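Local atomic coordinates of uncharacterized protein (Bacteroides ovatus, PDB entry 4IRT), a protein that is of unknown function but, as a putative neuraminidase with a BNR-repeat beta-propeller, may release terminal sialic acids from glycans. Residues Asn175-Tyr180 with Trp195-Thr200; Trp201-Asn206 with Leu250-Ser255. One frame throughout, in Å; residues are numbered along the deposited sequence.

Interaction 1 of 2, residues Asn175-Tyr180 with Trp195-Thr200; sequences NKRNAY and WVWRET
Arg177 bends at its third torsion (chi3 57°) and Glu199 kinks at its second, which lays the two side chains alongside each other, both pointing the same way. They meet at the open end of the antiparallel hairpin of strands 178-185 and 191-198, the first two strands of a four-stranded blade of the beta-propeller. The guanidinium grips the carboxylate side-on: NE of Arg177 reaches OE1 of Glu199 at 2.9 Å, almost straight and in the guanidinium plane, while NH2 of Arg177 reaches the syn lone pair of Glu199 OE2, also at 2.9 Å, along a more bent path. The two planes are turned 39° apart. His207, on the next strand, also hydrogen-bonds to OE1, giving it a second partner.

With CG of Arg177 between its backbone N and carbonyl carbon (chi1 63°) and chi2 extended, CD of Arg177 comes over the rim of one face of the Trp197 indole, 3.5 Å from CE3 of Trp197; NE1 of Trp195 lies over the opposite face. Ala179 CB touches both indoles, 3.8 Å from CD1 of Trp195. Backbone pairs Asn178 with Arg198 and Tyr180 with Val196 each exchange two hydrogen bonds, and Ala179 with Trp197 is the non-hydrogen-bonded pair between them.

On the other side of the sheet, CE2 of Tyr180 sits over one face of the Arg198 guanidinium, toward its rim, 3.8 Å from NE of Arg198. The polar end of this arginine is committed to Asn206 and Asn252, which should limit its swing against the tyrosine. Near the hairpin's end a water donates to Asn178 OD1 at 2.9 Å and to Arg198 O at 2.8 Å.

Interaction 2 of 2, residues Trp201-Asn206 with Leu250-Ser255; sequences WHVETN and LINQTS
Asn206 and Asn252 set their amides across each other, the planes 71° apart, where two loops of the beta-propeller meet: 201-206, linking the second and third strands of one blade, and 250-255, leading from that blade into the next. Two hydrogen bonds from a single nitrogen carry the contact. ND2 of Asn206 gives one proton to Leu250 O, 2.9 Å away and nearly straight, and the other to Asn252 OD1 at 3.0 Å. Both acceptors lie in or near the Asn206 amide plane, which pins its rotation. Because CG of Asn206 stands beside its own backbone N (chi1 -71°), the amide extends toward the other loop. Arg198 donates to OD1 of both asparagines, so Asn252 OD1 takes two hydrogen bonds, one from Asn206 ND2 and one from Arg198.

Van der Waals contact is slight: the methyl CG2 of Val203 lies 3.8 Å from the amide oxygen Asn252 OD1, and Leu250 lies against Trp270 and Val196. Within the first loop, a short 3-10 turn is closed by Thr205, whose N and OG1 both bond to His202 O. Water completes the join, one molecule lying 2.8 Å from Val203 O and 2.7 Å from Leu250 O.

In the fold
Both interactions belong to the blade that starts at strand 178-185, and their centres lie about 9 Å apart. Interaction 1 is partly buried and joins two strands within the blade; interaction 2 is buried and ties a loop of the blade to the linker entering the next. Their chemistry differs accordingly: paired backbone, a salt bridge and tryptophans packed with an arginine and an alanine in the first, hydrogen bonds of neutral amides in the second, with water bridges in both. Arg198 joins them, its side chain leaving the hairpin to reach both loops: NE lies 2.8 Å from Asn206 OD1, and NH2 2.9 Å from Asn252 OD1.

Interaction 1 of 2, residues Asn175-Tyr180 with Trp195-Thr200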
ATOM      1  N   ASN A 175      -2.220  25.039  -3.376  1.00 17.38           N
ATOM      2  CA  ASN A 175      -3.551  25.335  -3.942  1.00 20.40           C
ATOM      3  C   ASN A 175      -3.652  25.183  -5.451  1.00 19.29           C
ATOM      4  O   ASN A 175      -4.505  25.792  -6.063  1.00 18.66           O
ATOM      5  CB  ASN A 175      -4.007  26.734  -3.519  1.00 26.01           C
ATOM      6  CG  ASN A 175      -4.008  26.903  -2.002  1.00 33.28           C
ATOM      7  OD1 ASN A 175      -4.617  26.110  -1.279  1.00 40.69           O
ATOM      8  ND2 ASN A 175      -3.309  27.912  -1.513  1.00 42.36           N
ATOM      9  N   LYS A 176      -2.803  24.329  -6.022  1.00 17.70           N
ATOM     10  CA  LYS A 176      -2.670  24.159  -7.466  1.00 20.03           C
ATOM     11  C   LYS A 176      -2.825  22.700  -7.872  1.00 16.71           C
ATOM     12  O   LYS A 176      -3.477  22.388  -8.859  1.00 16.02           O
ATOM     13  CB  LYS A 176      -1.257  24.590  -7.922  1.00 24.32           C
ATOM     14  CG  LYS A 176      -1.082  26.067  -8.064  1.00 32.84           C
ATOM     15  CD  LYS A 176       0.258  26.402  -8.668  1.00 34.55           C
ATOM     16  CE  LYS A 176       0.375  27.898  -8.844  1.00 42.19           C
ATOM     17  NZ  LYS A 176       1.804  28.303  -8.809  1.00 55.71           N
ATOM     18  N   ARG A 177      -2.158  21.823  -7.114  1.00 15.71           N
ATOM     19  CA  ARG A 177      -1.968  20.435  -7.508  1.00 14.00           C
ATOM     20  C   ARG A 177      -2.178  19.502  -6.322  1.00 13.52           C
ATOM     21  O   ARG A 177      -2.137  19.925  -5.170  1.00 13.78           O
ATOM     22  CB  ARG A 177      -0.565  20.224  -8.109  1.00 14.64           C
ATOM     23  CG  ARG A 177       0.607  20.478  -7.139  1.00 14.03           C
ATOM     24  CD  ARG A 177       1.956  20.369  -7.831  1.00 13.95           C
ATOM     25  NE  ARG A 177       2.090  21.271  -8.977  1.00 14.93           N
ATOM     26  CZ  ARG A 177       2.416  22.560  -8.908  1.00 16.70           C
ATOM     27  NH1 ARG A 177       2.721  23.129  -7.742  1.00 16.50           N
ATOM     28  NH2 ARG A 177       2.456  23.293 -10.018  1.00 17.57           N
ATOM     29  N   ASN A 178      -2.443  18.246  -6.630  1.00 13.04           N
ATOM     30  CA  ASN A 178      -2.527  17.202  -5.651  1.00 12.97           C
ATOM     31  C   ASN A 178      -1.263  16.339  -5.723  1.00 11.98           C
ATOM     32  O   ASN A 178      -0.494  16.395  -6.696  1.00 11.75           O
ATOM     33  CB  ASN A 178      -3.772  16.326  -5.894  1.00 14.81           C
ATOM     34  CG  ASN A 178      -5.081  17.035  -5.579  1.00 17.86           C
ATOM     35  OD1 ASN A 178      -5.895  17.294  -6.456  1.00 21.34           O
ATOM     36  ND2 ASN A 178      -5.276  17.349  -4.338  1.00 20.17           N
ATOM     37  N   ALA A 179      -1.095  15.511  -4.699  1.00 12.48           N
ATOM     38  CA  ALA A 179      -0.111  14.422  -4.692  1.00 11.30           C
ATOM     39  C   ALA A 179      -0.796  13.102  -4.365  1.00 11.07           C
ATOM     40  O   ALA A 179      -1.851  13.104  -3.713  1.00 11.29           O
ATOM     41  CB  ALA A 179       0.958  14.711  -3.669  1.00 11.50           C
ATOM     42  N   TYR A 180      -0.190  11.991  -4.821  1.00 11.08           N
ATOM     43  CA  TYR A 180      -0.537  10.639  -4.420  1.00 11.11           C
ATOM     44  C   TYR A 180       0.732   9.960  -4.007  1.00 11.20           C
ATOM     45  O   TYR A 180       1.694   9.914  -4.782  1.00 10.28           O
ATOM     46  CB  TYR A 180      -1.198   9.862  -5.550  1.00 12.30           C
ATOM     47  CG  TYR A 180      -2.525  10.445  -5.894  1.00 13.59           C
ATOM     48  CD1 TYR A 180      -3.677  10.038  -5.219  1.00 16.40           C
ATOM     49  CD2 TYR A 180      -2.633  11.409  -6.867  1.00 15.57           C
ATOM     50  CE1 TYR A 180      -4.918  10.601  -5.522  1.00 20.90           C
ATOM     51  CE2 TYR A 180      -3.859  11.977  -7.179  1.00 19.51           C
ATOM     52  CZ  TYR A 180      -4.993  11.573  -6.497  1.00 22.03           C
ATOM     53  OH  TYR A 180      -6.191  12.166  -6.817  1.00 26.44           O
ATOM     54  N   TRP A 195       6.029   9.938  -4.037  1.00  9.89           N
ATOM     55  CA  TRP A 195       4.764  10.422  -4.569  1.00  9.78           C
ATOM     56  C   TRP A 195       4.883  10.873  -5.998  1.00  9.69           C
ATOM     57  O   TRP A 195       5.980  11.096  -6.475  1.00 10.02           O
ATOM     58  CB  TRP A 195       4.199  11.559  -3.708  1.00 10.12           C
ATOM     59  CG  TRP A 195       4.920  12.853  -3.721  1.00 10.72           C
ATOM     60  CD1 TRP A 195       4.589  13.975  -4.483  1.00 11.28           C
ATOM     61  CD2 TRP A 195       6.029  13.247  -2.896  1.00 11.02           C
ATOM     62  NE1 TRP A 195       5.441  15.007  -4.186  1.00 11.65           N
ATOM     63  CE2 TRP A 195       6.329  14.599  -3.219  1.00 11.35           C
ATOM     64  CE3 TRP A 195       6.831  12.583  -1.957  1.00 10.70           C
ATOM     65  CZ2 TRP A 195       7.405  15.283  -2.648  1.00 11.92           C
ATOM     66  CZ3 TRP A 195       7.909  13.288  -1.353  1.00 12.18           C
ATOM     67  CH2 TRP A 195       8.171  14.616  -1.701  1.00 11.63           C
ATOM     68  N   VAL A 196       3.735  11.004  -6.647  1.00  9.57           N
ATOM     69  CA  VAL A 196       3.614  11.644  -7.956  1.00 10.00           C
ATOM     70  C   VAL A 196       2.751  12.877  -7.751  1.00 10.49           C
ATOM     71  O   VAL A 196       1.930  12.949  -6.810  1.00 10.26           O
ATOM     72  CB  VAL A 196       2.955  10.720  -9.019  1.00 10.55           C
ATOM     73  CG1 VAL A 196       3.698   9.371  -9.073  1.00 11.11           C
ATOM     74  CG2 VAL A 196       1.470  10.534  -8.752  1.00 10.87           C
ATOM     75  N   TRP A 197       2.971  13.865  -8.596  1.00 10.77           N
ATOM     76  CA  TRP A 197       2.105  14.995  -8.623  1.00 11.38           C
ATOM     77  C   TRP A 197       0.948  14.706  -9.533  1.00 11.59           C
ATOM     78  O   TRP A 197       1.085  13.977 -10.518  1.00 10.74           O
ATOM     79  CB  TRP A 197       2.836  16.206  -9.160  1.00 11.70           C
ATOM     80  CG  TRP A 197       3.982  16.665  -8.307  1.00 12.25           C
ATOM     81  CD1 TRP A 197       5.295  16.697  -8.666  1.00 13.37           C
ATOM     82  CD2 TRP A 197       3.918  17.221  -6.978  1.00 12.19           C
ATOM     83  NE1 TRP A 197       6.057  17.229  -7.643  1.00 12.73           N
ATOM     84  CE2 TRP A 197       5.232  17.562  -6.603  1.00 13.17           C
ATOM     85  CE3 TRP A 197       2.873  17.484  -6.083  1.00 12.11           C
ATOM     86  CZ2 TRP A 197       5.536  18.166  -5.353  1.00 13.01           C
ATOM     87  CZ3 TRP A 197       3.177  18.077  -4.863  1.00 11.88           C
ATOM     88  CH2 TRP A 197       4.496  18.401  -4.509  1.00 12.39           C
ATOM     89  N   ARG A 198      -0.210  15.278  -9.218  1.00 12.39           N
ATOM     90  CA  ARG A 198      -1.268  15.346 -10.219  1.00 14.11           C
ATOM     91  C   ARG A 198      -1.657  16.799 -10.385  1.00 12.67           C
ATOM     92  O   ARG A 198      -2.146  17.425  -9.452  1.00 14.41           O
ATOM     93  CB  ARG A 198      -2.510  14.548  -9.886  1.00 14.95           C
ATOM     94  CG  ARG A 198      -3.392  14.509 -11.133  1.00 17.44           C
ATOM     95  CD  ARG A 198      -4.711  13.831 -10.967  1.00 16.60           C
ATOM     96  NE  ARG A 198      -4.577  12.385 -10.919  1.00 15.98           N
ATOM     97  CZ  ARG A 198      -5.612  11.575 -10.823  1.00 18.31           C
ATOM     98  NH1 ARG A 198      -6.842  12.077 -10.840  1.00 19.19           N
ATOM     99  NH2 ARG A 198      -5.435  10.265 -10.731  1.00 17.52           N
ATOM    100  N   GLU A 199      -1.499  17.299 -11.591  1.00 12.86           N
ATOM    101  CA  GLU A 199      -1.583  18.706 -11.843  1.00 12.89           C
ATOM    102  C   GLU A 199      -3.020  19.246 -11.768  1.00 13.52           C
ATOM    103  O   GLU A 199      -3.230  20.304 -11.193  1.00 14.21           O
ATOM    104  CB  GLU A 199      -0.908  19.021 -13.171  1.00 13.88           C
ATOM    105  CG  GLU A 199      -0.336  20.403 -13.268  1.00 14.49           C
ATOM    106  CD  GLU A 199       0.602  20.808 -12.125  1.00 13.87           C
ATOM    107  OE1 GLU A 199       1.299  19.996 -11.497  1.00 12.08           O
ATOM    108  OE2 GLU A 199       0.691  22.006 -11.889  1.00 17.99           O
ATOM    109  N   THR A 200      -4.008  18.484 -12.271  1.00 12.50           N
ATOM    110  CA  THR A 200      -5.405  18.896 -12.199  1.00 12.93           C
ATOM    111  C   THR A 200      -6.326  17.670 -12.090  1.00 12.60           C
ATOM    112  O   THR A 200      -5.888  16.597 -11.707  1.00 12.94           O
ATOM    113  CB  THR A 200      -5.747  19.864 -13.380  1.00 13.06           C
ATOM    114  OG1 THR A 200      -7.064  20.441 -13.232  1.00 13.52           O
ATOM    115  CG2 THR A 200      -5.640  19.154 -14.739  1.00 13.09           C
TER
HETATM  116  O   HOH W   1      -4.841  18.017  -9.051  1.00 15.11           O

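Interaction 2 of 2, residues Trp201-Asn206 with Leu250-Ser255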
ATOM      1  N   TRP A 201      -7.614  17.827 -12.379  1.00 13.15           N
ATOM      2  CA  TRP A 201      -8.583  16.725 -12.173  1.00 12.53           C
ATOM      3  C   TRP A 201      -8.147  15.408 -12.790  1.00 13.22           C
ATOM      4  O   TRP A 201      -8.291  14.354 -12.176  1.00 12.60           O
ATOM      5  CB  TRP A 201      -9.952  17.115 -12.748  1.00 12.91           C
ATOM      6  CG  TRP A 201     -10.592  18.273 -12.017  1.00 13.13           C
ATOM      7  CD1 TRP A 201     -10.622  19.583 -12.407  1.00 12.80           C
ATOM      8  CD2 TRP A 201     -11.274  18.210 -10.761  1.00 13.15           C
ATOM      9  NE1 TRP A 201     -11.285  20.344 -11.450  1.00 13.36           N
ATOM     10  CE2 TRP A 201     -11.692  19.521 -10.440  1.00 13.54           C
ATOM     11  CE3 TRP A 201     -11.591  17.158  -9.878  1.00 13.05           C
ATOM     12  CZ2 TRP A 201     -12.405  19.814  -9.278  1.00 13.71           C
ATOM     13  CZ3 TRP A 201     -12.315  17.457  -8.718  1.00 13.04           C
ATOM     14  CH2 TRP A 201     -12.686  18.772  -8.424  1.00 13.42           C
ATOM     15  N   HIS A 202      -7.604  15.469 -13.996  1.00 13.04           N
ATOM     16  CA  HIS A 202      -7.517  14.300 -14.833  1.00 12.86           C
ATOM     17  C   HIS A 202      -6.258  13.469 -14.611  1.00 12.11           C
ATOM     18  O   HIS A 202      -5.168  13.991 -14.419  1.00 12.20           O
ATOM     19  CB  HIS A 202      -7.652  14.703 -16.280  1.00 14.04           C
ATOM     20  CG  HIS A 202      -8.836  15.581 -16.521  1.00 15.41           C
ATOM     21  ND1 HIS A 202      -8.812  16.943 -16.288  1.00 15.32           N
ATOM     22  CD2 HIS A 202     -10.104  15.278 -16.888  1.00 15.26           C
ATOM     23  CE1 HIS A 202     -10.007  17.447 -16.550  1.00 16.99           C
ATOM     24  NE2 HIS A 202     -10.810  16.457 -16.916  1.00 17.51           N
ATOM     25  N   VAL A 203      -6.450  12.164 -14.643  1.00 13.04           N
ATOM     26  CA  VAL A 203      -5.376  11.210 -14.383  1.00 12.26           C
ATOM     27  C   VAL A 203      -4.164  11.373 -15.312  1.00 12.20           C
ATOM     28  O   VAL A 203      -3.023  11.137 -14.898  1.00 12.07           O
ATOM     29  CB  VAL A 203      -5.909   9.763 -14.455  1.00 12.53           C
ATOM     30  CG1 VAL A 203      -6.316   9.373 -15.868  1.00 13.32           C
ATOM     31  CG2 VAL A 203      -4.854   8.800 -13.891  1.00 12.78           C
ATOM     32  N   GLU A 204      -4.388  11.763 -16.567  1.00 12.10           N
ATOM     33  CA  GLU A 204      -3.269  11.986 -17.492  1.00 12.73           C
ATOM     34  C   GLU A 204      -2.348  13.142 -17.118  1.00 12.77           C
ATOM     35  O   GLU A 204      -1.308  13.313 -17.758  1.00 12.99           O
ATOM     36  CB  GLU A 204      -3.758  12.167 -18.944  1.00 14.02           C
ATOM     37  CG  GLU A 204      -4.621  13.406 -19.176  1.00 16.39           C
ATOM     38  CD  GLU A 204      -6.116  13.182 -18.978  1.00 19.25           C
ATOM     39  OE1 GLU A 204      -6.513  12.235 -18.229  1.00 14.12           O
ATOM     40  OE2 GLU A 204      -6.885  14.013 -19.563  1.00 20.37           O
ATOM     41  N   THR A 205      -2.736  13.927 -16.110  1.00 12.03           N
ATOM     42  CA  THR A 205      -1.935  15.034 -15.633  1.00 11.74           C
ATOM     43  C   THR A 205      -1.054  14.645 -14.426  1.00 11.19           C
ATOM     44  O   THR A 205      -0.437  15.514 -13.810  1.00 12.71           O
ATOM     45  CB  THR A 205      -2.777  16.312 -15.337  1.00 12.08           C
ATOM     46  OG1 THR A 205      -3.546  16.168 -14.132  1.00 10.88           O
ATOM     47  CG2 THR A 205      -3.699  16.642 -16.504  1.00 13.27           C
ATOM     48  N   ASN A 206      -0.991  13.351 -14.096  1.00 10.52           N
ATOM     49  CA  ASN A 206       0.041  12.846 -13.187  1.00  9.86           C
ATOM     50  C   ASN A 206       1.418  13.110 -13.822  1.00  9.93           C
ATOM     51  O   ASN A 206       1.582  13.009 -15.051  1.00  9.85           O
ATOM     52  CB  ASN A 206      -0.054  11.322 -13.001  1.00  9.78           C
ATOM     53  CG  ASN A 206      -1.243  10.866 -12.187  1.00 10.14           C
ATOM     54  OD1 ASN A 206      -1.879  11.631 -11.420  1.00 10.00           O
ATOM     55  ND2 ASN A 206      -1.546   9.564 -12.334  1.00  9.78           N
ATOM     56  N   LEU A 250       1.638   7.413 -16.492  1.00 10.49           N
ATOM     57  CA  LEU A 250       2.142   7.271 -15.147  1.00 10.19           C
ATOM     58  C   LEU A 250       0.961   7.189 -14.181  1.00 10.80           C
ATOM     59  O   LEU A 250       0.079   8.048 -14.187  1.00  9.78           O
ATOM     60  CB  LEU A 250       3.027   8.449 -14.778  1.00 11.32           C
ATOM     61  CG  LEU A 250       3.553   8.421 -13.347  1.00 10.96           C
ATOM     62  CD1 LEU A 250       4.491   7.255 -13.113  1.00 11.97           C
ATOM     63  CD2 LEU A 250       4.190   9.757 -13.018  1.00 11.67           C
ATOM     64  N   ILE A 251       0.950   6.131 -13.391  1.00 10.93           N
ATOM     65  CA  ILE A 251      -0.169   5.839 -12.491  1.00 10.76           C
ATOM     66  C   ILE A 251       0.128   6.426 -11.129  1.00 11.17           C
ATOM     67  O   ILE A 251       1.290   6.690 -10.780  1.00 13.03           O
ATOM     68  CB  ILE A 251      -0.437   4.312 -12.428  1.00 10.91           C
ATOM     69  CG1 ILE A 251      -1.734   3.940 -11.674  1.00 12.17           C
ATOM     70  CG2 ILE A 251       0.754   3.585 -11.840  1.00 10.81           C
ATOM     71  CD1 ILE A 251      -2.998   4.505 -12.278  1.00 14.36           C
ATOM     72  N   ASN A 252      -0.935   6.684 -10.380  1.00 10.49           N
ATOM     73  CA  ASN A 252      -0.830   7.176  -9.009  1.00 10.31           C
ATOM     74  C   ASN A 252      -1.242   6.125  -7.980  1.00 11.59           C
ATOM     75  O   ASN A 252      -2.060   5.261  -8.287  1.00 10.11           O
ATOM     76  CB  ASN A 252      -1.709   8.414  -8.803  1.00 10.79           C
ATOM     77  CG  ASN A 252      -3.130   8.207  -9.253  1.00 12.13           C
ATOM     78  OD1 ASN A 252      -3.412   8.152 -10.437  1.00 11.16           O
ATOM     79  ND2 ASN A 252      -4.048   8.081  -8.298  1.00 13.83           N
ATOM     80  N   GLN A 253      -0.627   6.237  -6.799  1.00 10.97           N
ATOM     81  CA  GLN A 253      -0.920   5.478  -5.589  1.00 11.70           C
ATOM     82  C   GLN A 253      -0.484   4.026  -5.789  1.00 12.15           C
ATOM     83  O   GLN A 253      -1.315   3.163  -6.054  1.00 11.29           O
ATOM     84  CB  GLN A 253      -2.406   5.587  -5.245  1.00 13.98           C
ATOM     85  CG  GLN A 253      -2.782   5.009  -3.911  1.00 18.25           C
ATOM     86  CD  GLN A 253      -4.184   5.385  -3.519  1.00 25.36           C
ATOM     87  OE1 GLN A 253      -5.086   5.376  -4.345  1.00 27.14           O
ATOM     88  NE2 GLN A 253      -4.380   5.675  -2.253  1.00 32.76           N
ATOM     89  N   THR A 254       0.821   3.779  -5.706  1.00 10.15           N
ATOM     90  CA  THR A 254       1.352   2.434  -5.899  1.00 10.69           C
ATOM     91  C   THR A 254       1.938   1.970  -4.564  1.00 11.37           C
ATOM     92  O   THR A 254       1.220   1.952  -3.554  1.00 12.36           O
ATOM     93  CB  THR A 254       2.342   2.339  -7.081  1.00 11.06           C
ATOM     94  OG1 THR A 254       3.457   3.220  -6.863  1.00 11.53           O
ATOM     95  CG2 THR A 254       1.638   2.703  -8.398  1.00 11.20           C
ATOM     96  N   SER A 255       3.216   1.602  -4.530  1.00 11.22           N
ATOM     97  CA  SER A 255       3.809   1.079  -3.317  1.00 10.16           C
ATOM     98  C   SER A 255       5.316   1.227  -3.396  1.00  9.69           C
ATOM     99  O   SER A 255       5.895   1.512  -4.469  1.00 10.22           O
ATOM    100  CB  SER A 255       3.416  -0.401  -3.094  1.00 11.26           C
ATOM    101  OG  SER A 255       4.143  -1.264  -3.990  1.00 10.28           O
TER
HETATM  102  O   HOH W   2      -0.881   9.782 -16.048  1.00 10.14           O
HETATM  103  O   HOH W   3       1.702  10.625 -17.068  1.00 10.39           O